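Local structure of structural protein VP1 (Trichodysplasia spinulosa-associated polyomavirus, 4U62) at residues I25-N30 with A71-P76; Y43-K48 with D259-G264; G63-Y68 with A185-C190. The protein forms the pentameric building unit of the viral capsid and binds N-acetylneuraminic acid, consistent with a role in attachment to sialylated glycans on host cells. One frame throughout, in Å; residues are numbered along the deposited sequence.

Contact 1 (I25-N30 with A71-P76); sequences IELYLN and ARINLP
I25 overlaps two side chains of the 71-76 segment. Its CG1 meets L75 CD2 at 3.6 Å, the two side chains crossing at about a right angle, while the I25 and I73 side chains slide past each other in opposite directions, with I25 CG2 3.9 Å from I73 CG2. Because chi1 of I25 is -67°, CG1 stands beside its backbone N and CG2 beside its carbonyl carbon: the CG1-CD1 arm takes L75, its CD1 also touching I73, and CG2 faces I73. I73 in turn spans both neighbours: its CG2 lies mainly against I25 and its CD1 against the forked end of L27, where I73 CD1 lies 3.7 Å from L27 CD2 and 4.0 Å from L27 CD1. Farther along, one methyl of L29 closes the row, with L29 CD2 3.8 Å from A71 CB. The alternation is regular: I25, L27 and L29 project from strand 25-29 toward A71 and I73, while E26 points away. The strand segments run at 150° to each other with axes 9.6 Å apart at closest approach, a spacing that fits face-to-face packing rather than adjacent pairing in a sheet. Backbone partners agree, since I25, L27 and L29 bond to strand 260-279 whereas A71 and I73 bond to strand 241-254. This is consistent with the facing sheets of the coat-protein jelly roll, here only partly buried. Every side-chain contact between the segments is carbon to carbon, which implies cohesion through dispersion and the hydrophobic effect, while backbone bonds to sheet neighbours position each strand.

Contact 2 (Y43-K48 with D259-G264); sequences YGYSEK and DMQYRG
G44 O is gripped by two donors from opposite faces of its carbonyl plane: R263 NH1 at 3.0 Å, standing well above that plane, and G264 N at 3.1 Å on a nearly straight bond (177°). S46 carries the next group. Its N donates to Y262 O, its carbonyl O receives Q261 NE2 at 2.8 Å, and its OG accepts from Y262 N at 2.9 Å while donating to E47 O. Chi1 of 74° sets this OG between the backbone N and carbonyl carbon of S46, where it takes the Y262 amide. Outward from these bonds, the R263 guanidinium lies flat on the Y45 ring, planes 6° apart, as an off-centre cation-pi stack; R263 CD sits over the ring centre, 3.7 Å from the centroid. Both polar ends also reach the second subunit, Y45 OH to G147 O and R263 NH2 to Q170 O. At the far end of the contact, K48 and D259 lie side by side, pointing the same way, with K48 NZ 4.3 Å from D259 OD1, beyond salt-bridge range. Y45 and R263 form a non-hydrogen-bonded antiparallel pair, a single beta bridge that, with the S46 bonds, docks this long loop on strand 260-279 of the coat-protein jelly roll, at a subunit interface.

Contact 3 (G63-Y68 with A185-C190); sequences GEIPTY and AFPVEC
A single antiparallel beta bridge joins two loops here, the one leading into strand 69-74 and the one preceding strand 191-193. T67 and P187 are its non-hydrogen-bonded pair, a position where proline's missing N-H costs no bond across the bridge. On either side of the pair lie the two backbone bonds: V188 N to P66 O at 3.1 Å (168°) and Y68 N to F186 O, also at 3.1 Å. Two waters extend the bridge. One donates to P66 O and accepts from E189 N; the other donates to Y68 O and accepts from F186 N. Beside these bonds, V188 CG2 stands over the middle of the Y68 ring, 3.9 Å from the centroid and 6° off the normal, a CH-pi contact; with V188 CG1 anti to the backbone N (chi1 173°), CG2 is the methyl turned onto the ring. At the other end I65 CG2 packs on P187 CB at 3.6 Å, and I65 CD1 lies 3.4 Å from E189 OE1. That carboxylate is held by Y153 OH and by H109 NE2 of the third subunit. The backbone atoms named here are bonded directly or through water in a buried contact, which implies that directional bonding as well as apolar packing fixes the loops.

In the fold
Contacts 2 and 3 are buried and lie close together, their centres about 12 Å apart, whereas contact 1 is only partly buried and its centre sits about 26 and 21 Å from theirs. The long loop between strands 12-29 and 69-74 supplies one side of both contacts 2 and 3, and Y262 packs on P66 between them. Contact 1 joins the strands that bracket this loop, and N30 touches Y43 at contact 2. Chemistry follows place: strand faces meet through aliphatic carbon alone, while the loop contacts spend backbone donors and acceptors on single beta bridges, aided by side chains in contact 2 and waters in contact 3. Contacts 1 and 2 both border the second subunit, contacts 2 and 3 the third.

Contact 1 (I25-N30 with A71-P76)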
loop_
_atom_site.group_PDB
_atom_site.type_symbol
_atom_site.label_atom_id
_atom_site.label_comp_id
_atom_site.label_asym_id
_atom_site.label_seq_id
_atom_site.Cartn_x
_atom_site.Cartn_y
_atom_site.Cartn_z
ATOM N N ILE A 25 -29.790 -6.693 -13.761
ATOM C CA ILE A 25 -29.790 -5.410 -14.454
ATOM C C ILE A 25 -28.349 -5.103 -14.810
ATOM O O ILE A 25 -27.486 -5.137 -13.948
ATOM C CB ILE A 25 -30.366 -4.283 -13.568
ATOM C CG1 ILE A 25 -31.875 -4.526 -13.329
ATOM C CG2 ILE A 25 -30.123 -2.902 -14.174
ATOM C CD1 ILE A 25 -32.777 -4.285 -14.518
ATOM N N GLU A 26 -28.098 -4.826 -16.089
ATOM C CA GLU A 26 -26.806 -4.388 -16.581
ATOM C C GLU A 26 -26.941 -2.977 -17.124
ATOM O O GLU A 26 -27.895 -2.689 -17.882
ATOM C CB GLU A 26 -26.375 -5.246 -17.739
ATOM C CG GLU A 26 -25.497 -6.421 -17.458
ATOM C CD GLU A 26 -24.858 -6.891 -18.764
ATOM O OE1 GLU A 26 -23.658 -7.212 -18.781
ATOM O OE2 GLU A 26 -25.546 -6.864 -19.807
ATOM N N LEU A 27 -25.986 -2.116 -16.797
ATOM C CA LEU A 27 -25.955 -0.771 -17.370
ATOM C C LEU A 27 -24.559 -0.182 -17.302
ATOM O O LEU A 27 -23.698 -0.725 -16.635
ATOM C CB LEU A 27 -26.894 0.160 -16.634
ATOM C CG LEU A 27 -26.522 0.519 -15.192
ATOM C CD1 LEU A 27 -26.910 1.954 -14.861
ATOM C CD2 LEU A 27 -27.166 -0.428 -14.202
ATOM N N TYR A 28 -24.350 0.918 -18.009
ATOM C CA TYR A 28 -23.181 1.752 -17.798
ATOM C C TYR A 28 -23.644 3.193 -17.600
ATOM O O TYR A 28 -24.770 3.571 -17.998
ATOM C CB TYR A 28 -22.193 1.642 -18.967
ATOM C CG TYR A 28 -22.748 2.116 -20.256
ATOM C CD1 TYR A 28 -23.421 1.236 -21.097
ATOM C CD2 TYR A 28 -22.617 3.439 -20.654
ATOM C CE1 TYR A 28 -23.968 1.677 -22.291
ATOM C CE2 TYR A 28 -23.162 3.878 -21.842
ATOM C CZ TYR A 28 -23.831 2.996 -22.639
ATOM O OH TYR A 28 -24.374 3.443 -23.818
ATOM N N LEU A 29 -22.814 3.956 -16.903
ATOM C CA LEU A 29 -22.990 5.392 -16.762
ATOM C C LEU A 29 -21.765 6.081 -17.313
ATOM O O LEU A 29 -20.630 5.765 -16.933
ATOM C CB LEU A 29 -23.204 5.787 -15.310
ATOM C CG LEU A 29 -24.512 5.348 -14.653
ATOM C CD1 LEU A 29 -24.490 5.690 -13.161
ATOM C CD2 LEU A 29 -25.692 5.968 -15.362
ATOM N N ASN A 30 -21.978 6.996 -18.257
ATOM C CA ASN A 30 -20.888 7.819 -18.717
ATOM C C ASN A 30 -20.596 8.936 -17.722
ATOM O O ASN A 30 -21.467 9.381 -16.965
ATOM C CB ASN A 30 -21.141 8.390 -20.118
ATOM C CG ASN A 30 -20.700 7.457 -21.214
ATOM O OD1 ASN A 30 -19.568 6.969 -21.229
ATOM N ND2 ASN A 30 -21.593 7.192 -22.156
ATOM N N ALA A 71 -28.604 7.194 -12.486
ATOM C CA ALA A 71 -29.778 6.710 -13.237
ATOM C C ALA A 71 -30.774 6.011 -12.320
ATOM O O ALA A 71 -30.389 5.402 -11.325
ATOM C CB ALA A 71 -29.355 5.754 -14.331
ATOM N N ARG A 72 -32.051 6.120 -12.661
ATOM C CA ARG A 72 -33.123 5.309 -12.091
ATOM C C ARG A 72 -33.474 4.298 -13.154
ATOM O O ARG A 72 -33.855 4.674 -14.302
ATOM C CB ARG A 72 -34.363 6.157 -11.759
ATOM C CG ARG A 72 -35.507 5.355 -11.149
ATOM C CD ARG A 72 -36.805 6.147 -11.092
ATOM N NE ARG A 72 -37.869 5.384 -10.429
ATOM C CZ ARG A 72 -38.597 4.422 -10.989
ATOM N NH1 ARG A 72 -38.409 4.048 -12.252
ATOM N NH2 ARG A 72 -39.541 3.818 -10.258
ATOM N N ILE A 73 -33.356 3.027 -12.805
ATOM C CA ILE A 73 -33.668 1.926 -13.711
ATOM C C ILE A 73 -35.022 1.363 -13.343
ATOM O O ILE A 73 -35.291 1.067 -12.189
ATOM C CB ILE A 73 -32.627 0.804 -13.631
ATOM C CG1 ILE A 73 -31.219 1.336 -13.948
ATOM C CG2 ILE A 73 -32.983 -0.315 -14.600
ATOM C CD1 ILE A 73 -30.239 1.076 -12.847
ATOM N N ASN A 74 -35.886 1.236 -14.334
ATOM C CA ASN A 74 -37.193 0.633 -14.157
ATOM C C ASN A 74 -37.058 -0.869 -14.125
ATOM O O ASN A 74 -36.571 -1.473 -15.078
ATOM C CB ASN A 74 -38.090 0.995 -15.351
ATOM C CG ASN A 74 -38.345 2.494 -15.486
ATOM O OD1 ASN A 74 -38.822 3.143 -14.567
ATOM N ND2 ASN A 74 -38.071 3.040 -16.679
ATOM N N LEU A 75 -37.466 -1.496 -13.032
ATOM C CA LEU A 75 -37.363 -2.944 -12.909
ATOM C C LEU A 75 -38.591 -3.655 -13.446
ATOM O O LEU A 75 -39.611 -3.022 -13.742
ATOM C CB LEU A 75 -37.148 -3.300 -11.431
ATOM C CG LEU A 75 -35.881 -2.699 -10.837
ATOM C CD1 LEU A 75 -35.914 -2.875 -9.323
ATOM C CD2 LEU A 75 -34.632 -3.327 -11.437
ATOM N N PRO A 76 -38.511 -4.992 -13.615
ATOM C CA PRO A 76 -39.708 -5.678 -14.074
ATOM C C PRO A 76 -40.878 -5.456 -13.139
ATOM O O PRO A 76 -40.702 -5.424 -11.923
ATOM C CB PRO A 76 -39.310 -7.161 -14.071
ATOM C CG PRO A 76 -37.843 -7.167 -14.178
ATOM C CD PRO A 76 -37.367 -5.908 -13.486
#

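Contact 2 (Y43-K48 with D259-G264)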
loop_
_atom_site.group_PDB
_atom_site.type_symbol
_atom_site.label_atom_id
_atom_site.label_comp_id
_atom_site.label_asym_id
_atom_site.label_seq_id
_atom_site.Cartn_x
_atom_site.Cartn_y
_atom_site.Cartn_z
ATOM N N TYR A 43 -15.665 15.649 -24.897
ATOM C CA TYR A 43 -16.581 14.814 -24.108
ATOM C C TYR A 43 -15.780 13.940 -23.148
ATOM O O TYR A 43 -14.740 13.389 -23.510
ATOM C CB TYR A 43 -17.378 13.890 -25.004
ATOM C CG TYR A 43 -18.431 13.037 -24.307
ATOM C CD1 TYR A 43 -19.353 13.609 -23.449
ATOM C CD2 TYR A 43 -18.538 11.653 -24.543
ATOM C CE1 TYR A 43 -20.342 12.865 -22.844
ATOM C CE2 TYR A 43 -19.538 10.894 -23.922
ATOM C CZ TYR A 43 -20.439 11.516 -23.084
ATOM O OH TYR A 43 -21.465 10.814 -22.455
ATOM N N GLY A 44 -16.266 13.842 -21.921
ATOM C CA GLY A 44 -15.590 13.040 -20.896
ATOM C C GLY A 44 -14.471 13.751 -20.174
ATOM O O GLY A 44 -13.720 13.110 -19.407
ATOM N N TYR A 45 -14.343 15.050 -20.420
ATOM C CA TYR A 45 -13.421 15.945 -19.750
ATOM C C TYR A 45 -14.200 17.158 -19.277
ATOM O O TYR A 45 -15.309 17.436 -19.762
ATOM C CB TYR A 45 -12.304 16.468 -20.675
ATOM C CG TYR A 45 -11.336 15.470 -21.256
ATOM C CD1 TYR A 45 -11.679 14.667 -22.331
ATOM C CD2 TYR A 45 -10.055 15.339 -20.729
ATOM C CE1 TYR A 45 -10.771 13.756 -22.880
ATOM C CE2 TYR A 45 -9.142 14.451 -21.278
ATOM C CZ TYR A 45 -9.496 13.664 -22.357
ATOM O OH TYR A 45 -8.554 12.790 -22.883
ATOM N N SER A 46 -13.629 17.874 -18.316
ATOM C CA SER A 46 -14.136 19.199 -17.987
ATOM C C SER A 46 -13.625 20.235 -18.979
ATOM O O SER A 46 -12.665 20.015 -19.741
ATOM C CB SER A 46 -13.732 19.597 -16.564
ATOM O OG SER A 46 -12.354 19.937 -16.475
ATOM N N GLU A 47 -14.248 21.401 -18.936
ATOM C CA GLU A 47 -13.667 22.593 -19.500
ATOM C C GLU A 47 -12.418 22.957 -18.693
ATOM O O GLU A 47 -12.205 22.425 -17.587
ATOM C CB GLU A 47 -14.675 23.752 -19.475
ATOM C CG GLU A 47 -15.970 23.508 -20.251
ATOM C CD GLU A 47 -15.783 23.308 -21.751
ATOM O OE1 GLU A 47 -14.807 23.822 -22.305
ATOM O OE2 GLU A 47 -16.628 22.625 -22.373
ATOM N N LYS A 48 -11.595 23.843 -19.219
ATOM C CA LYS A 48 -10.344 24.173 -18.537
ATOM C C LYS A 48 -10.614 24.777 -17.148
ATOM O O LYS A 48 -11.520 25.595 -16.949
ATOM C CB LYS A 48 -9.432 25.059 -19.401
ATOM C CG LYS A 48 -9.706 26.538 -19.402
ATOM C CD LYS A 48 -8.785 27.283 -20.377
ATOM C CE LYS A 48 -8.661 26.560 -21.720
ATOM N NZ LYS A 48 -8.233 27.449 -22.841
ATOM N N ASP A 259 -2.714 24.600 -19.266
ATOM C CA ASP A 259 -4.158 24.564 -19.005
ATOM C C ASP A 259 -4.533 23.123 -18.646
ATOM O O ASP A 259 -4.024 22.188 -19.271
ATOM C CB ASP A 259 -4.976 24.973 -20.240
ATOM C CG ASP A 259 -4.589 26.337 -20.813
ATOM O OD1 ASP A 259 -4.836 27.365 -20.149
ATOM O OD2 ASP A 259 -4.077 26.395 -21.953
ATOM N N MET A 260 -5.411 22.928 -17.660
ATOM C CA MET A 260 -5.749 21.578 -17.209
ATOM C C MET A 260 -7.255 21.295 -17.214
ATOM O O MET A 260 -8.083 22.196 -16.965
ATOM C CB MET A 260 -5.169 21.338 -15.818
ATOM C CG MET A 260 -3.628 21.302 -15.834
ATOM S SD MET A 260 -2.799 21.285 -14.236
ATOM C CE MET A 260 -3.258 19.662 -13.613
ATOM N N GLN A 261 -7.607 20.033 -17.455
ATOM C CA GLN A 261 -8.994 19.586 -17.503
ATOM C C GLN A 261 -9.121 18.272 -16.753
ATOM O O GLN A 261 -8.287 17.398 -16.923
ATOM C CB GLN A 261 -9.399 19.273 -18.937
ATOM C CG GLN A 261 -9.490 20.474 -19.862
ATOM C CD GLN A 261 -9.561 20.016 -21.309
ATOM O OE1 GLN A 261 -8.528 19.766 -21.933
ATOM N NE2 GLN A 261 -10.769 19.867 -21.833
ATOM N N TYR A 262 -10.184 18.114 -15.977
ATOM C CA TYR A 262 -10.518 16.829 -15.406
ATOM C C TYR A 262 -10.760 15.804 -16.497
ATOM O O TYR A 262 -11.352 16.129 -17.532
ATOM C CB TYR A 262 -11.817 16.893 -14.587
ATOM C CG TYR A 262 -11.739 17.566 -13.243
ATOM C CD1 TYR A 262 -11.374 16.849 -12.119
ATOM C CD2 TYR A 262 -12.087 18.893 -13.079
ATOM C CE1 TYR A 262 -11.329 17.447 -10.884
ATOM C CE2 TYR A 262 -12.060 19.494 -11.823
ATOM C CZ TYR A 262 -11.687 18.761 -10.727
ATOM O OH TYR A 262 -11.665 19.340 -9.461
ATOM N N ARG A 263 -10.342 14.564 -16.246
ATOM C CA ARG A 263 -10.706 13.452 -17.086
ATOM C C ARG A 263 -11.437 12.416 -16.230
ATOM O O ARG A 263 -10.958 12.050 -15.140
ATOM C CB ARG A 263 -9.461 12.831 -17.702
ATOM C CG ARG A 263 -9.667 11.544 -18.497
ATOM C CD ARG A 263 -10.752 11.662 -19.539
ATOM N NE ARG A 263 -10.694 10.594 -20.510
ATOM C CZ ARG A 263 -11.653 10.333 -21.396
ATOM N NH1 ARG A 263 -12.776 11.045 -21.391
ATOM N NH2 ARG A 263 -11.489 9.361 -22.290
ATOM N N GLY A 264 -12.576 11.938 -16.721
ATOM C CA GLY A 264 -13.317 10.841 -16.089
ATOM C C GLY A 264 -13.547 9.658 -17.024
ATOM O O GLY A 264 -13.373 9.757 -18.248
HETATM O O HOH W 1 -7.432 10.740 -21.400
#

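Contact 3 (G63-Y68 with A185-C190)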
loop_
_atom_site.group_PDB
_atom_site.type_symbol
_atom_site.label_atom_id
_atom_site.label_comp_id
_atom_site.label_asym_id
_atom_site.label_seq_id
_atom_site.Cartn_x
_atom_site.Cartn_y
_atom_site.Cartn_z
ATOM N N GLY A 63 -19.130 24.347 -16.914
ATOM C CA GLY A 63 -18.506 23.152 -17.452
ATOM C C GLY A 63 -17.166 22.778 -16.862
ATOM O O GLY A 63 -16.596 21.776 -17.268
ATOM N N GLU A 64 -16.657 23.531 -15.883
ATOM C CA GLU A 64 -15.394 23.124 -15.270
ATOM C C GLU A 64 -15.549 22.242 -14.002
ATOM O O GLU A 64 -14.552 21.894 -13.406
ATOM C CB GLU A 64 -14.463 24.322 -14.992
ATOM C CG GLU A 64 -14.794 25.203 -13.798
ATOM C CD GLU A 64 -13.683 26.189 -13.498
ATOM O OE1 GLU A 64 -13.799 27.400 -13.853
ATOM O OE2 GLU A 64 -12.657 25.759 -12.930
ATOM N N ILE A 65 -16.784 21.900 -13.642
ATOM C CA ILE A 65 -17.148 21.278 -12.341
ATOM C C ILE A 65 -17.655 19.850 -12.551
ATOM O O ILE A 65 -18.709 19.680 -13.148
ATOM C CB ILE A 65 -18.295 22.156 -11.702
ATOM C CG1 ILE A 65 -17.764 23.563 -11.397
ATOM C CG2 ILE A 65 -18.895 21.537 -10.461
ATOM C CD1 ILE A 65 -16.529 23.547 -10.517
ATOM N N PRO A 66 -16.924 18.825 -12.067
ATOM C CA PRO A 66 -17.507 17.473 -12.149
ATOM C C PRO A 66 -18.775 17.323 -11.327
ATOM O O PRO A 66 -18.881 17.880 -10.227
ATOM C CB PRO A 66 -16.411 16.579 -11.575
ATOM C CG PRO A 66 -15.165 17.346 -11.864
ATOM C CD PRO A 66 -15.523 18.772 -11.613
ATOM N N THR A 67 -19.684 16.501 -11.815
ATOM C CA THR A 67 -20.934 16.203 -11.112
ATOM C C THR A 67 -21.116 14.686 -11.014
ATOM O O THR A 67 -20.429 13.927 -11.693
ATOM C CB THR A 67 -22.153 16.795 -11.856
ATOM O OG1 THR A 67 -22.108 16.397 -13.225
ATOM C CG2 THR A 67 -22.162 18.321 -11.771
ATOM N N TYR A 68 -22.056 14.242 -10.188
ATOM C CA TYR A 68 -22.381 12.827 -10.111
ATOM C C TYR A 68 -23.131 12.330 -11.329
ATOM O O TYR A 68 -23.988 13.033 -11.907
ATOM C CB TYR A 68 -23.230 12.529 -8.867
ATOM C CG TYR A 68 -22.469 12.753 -7.578
ATOM C CD1 TYR A 68 -21.566 11.817 -7.145
ATOM C CD2 TYR A 68 -22.661 13.888 -6.812
ATOM C CE1 TYR A 68 -20.852 11.994 -5.957
ATOM C CE2 TYR A 68 -21.951 14.085 -5.621
ATOM C CZ TYR A 68 -21.026 13.156 -5.216
ATOM O OH TYR A 68 -20.304 13.314 -4.040
ATOM N N ALA A 185 -25.604 17.117 -12.692
ATOM C CA ALA A 185 -26.138 18.360 -12.140
ATOM C C ALA A 185 -25.750 18.687 -10.704
ATOM O O ALA A 185 -25.858 19.834 -10.300
ATOM C CB ALA A 185 -27.661 18.354 -12.224
ATOM N N PHE A 186 -25.391 17.673 -9.921
ATOM C CA PHE A 186 -25.057 17.865 -8.513
ATOM C C PHE A 186 -23.538 17.858 -8.424
ATOM O O PHE A 186 -22.928 16.807 -8.629
ATOM C CB PHE A 186 -25.651 16.727 -7.645
ATOM C CG PHE A 186 -27.141 16.860 -7.393
ATOM C CD1 PHE A 186 -28.066 16.497 -8.365
ATOM C CD2 PHE A 186 -27.606 17.380 -6.198
ATOM C CE1 PHE A 186 -29.440 16.632 -8.127
ATOM C CE2 PHE A 186 -28.959 17.499 -5.952
ATOM C CZ PHE A 186 -29.875 17.133 -6.912
ATOM N N PRO A 187 -22.919 19.003 -8.111
ATOM C CA PRO A 187 -21.456 18.989 -8.040
ATOM C C PRO A 187 -20.872 18.108 -6.938
ATOM O O PRO A 187 -21.331 18.123 -5.801
ATOM C CB PRO A 187 -21.099 20.455 -7.782
ATOM C CG PRO A 187 -22.279 21.233 -8.300
ATOM C CD PRO A 187 -23.465 20.366 -7.974
ATOM N N VAL A 188 -19.816 17.388 -7.279
ATOM C CA VAL A 188 -19.094 16.574 -6.311
ATOM C C VAL A 188 -18.493 17.439 -5.212
ATOM O O VAL A 188 -18.456 17.035 -4.031
ATOM C CB VAL A 188 -18.031 15.718 -7.067
ATOM C CG1 VAL A 188 -17.123 14.956 -6.151
ATOM C CG2 VAL A 188 -18.771 14.792 -8.033
ATOM N N GLU A 189 -18.061 18.649 -5.578
ATOM C CA GLU A 189 -17.305 19.485 -4.632
ATOM C C GLU A 189 -18.127 19.966 -3.454
ATOM O O GLU A 189 -17.565 20.465 -2.479
ATOM C CB GLU A 189 -16.718 20.707 -5.330
ATOM C CG GLU A 189 -17.754 21.717 -5.799
ATOM C CD GLU A 189 -17.113 22.957 -6.392
ATOM O OE1 GLU A 189 -16.185 22.774 -7.221
ATOM O OE2 GLU A 189 -17.540 24.086 -6.040
ATOM N N CYS A 190 -19.455 19.924 -3.571
ATOM C CA CYS A 190 -20.320 20.419 -2.487
ATOM C C CYS A 190 -21.398 19.472 -1.982
ATOM O O CYS A 190 -22.085 19.809 -1.009
ATOM C CB CYS A 190 -20.941 21.776 -2.821
ATOM S SG CYS A 190 -22.046 21.758 -4.265
HETATM O O HOH W 2 -17.501 19.338 -8.378
HETATM O O HOH W 3 -25.613 14.886 -10.724
#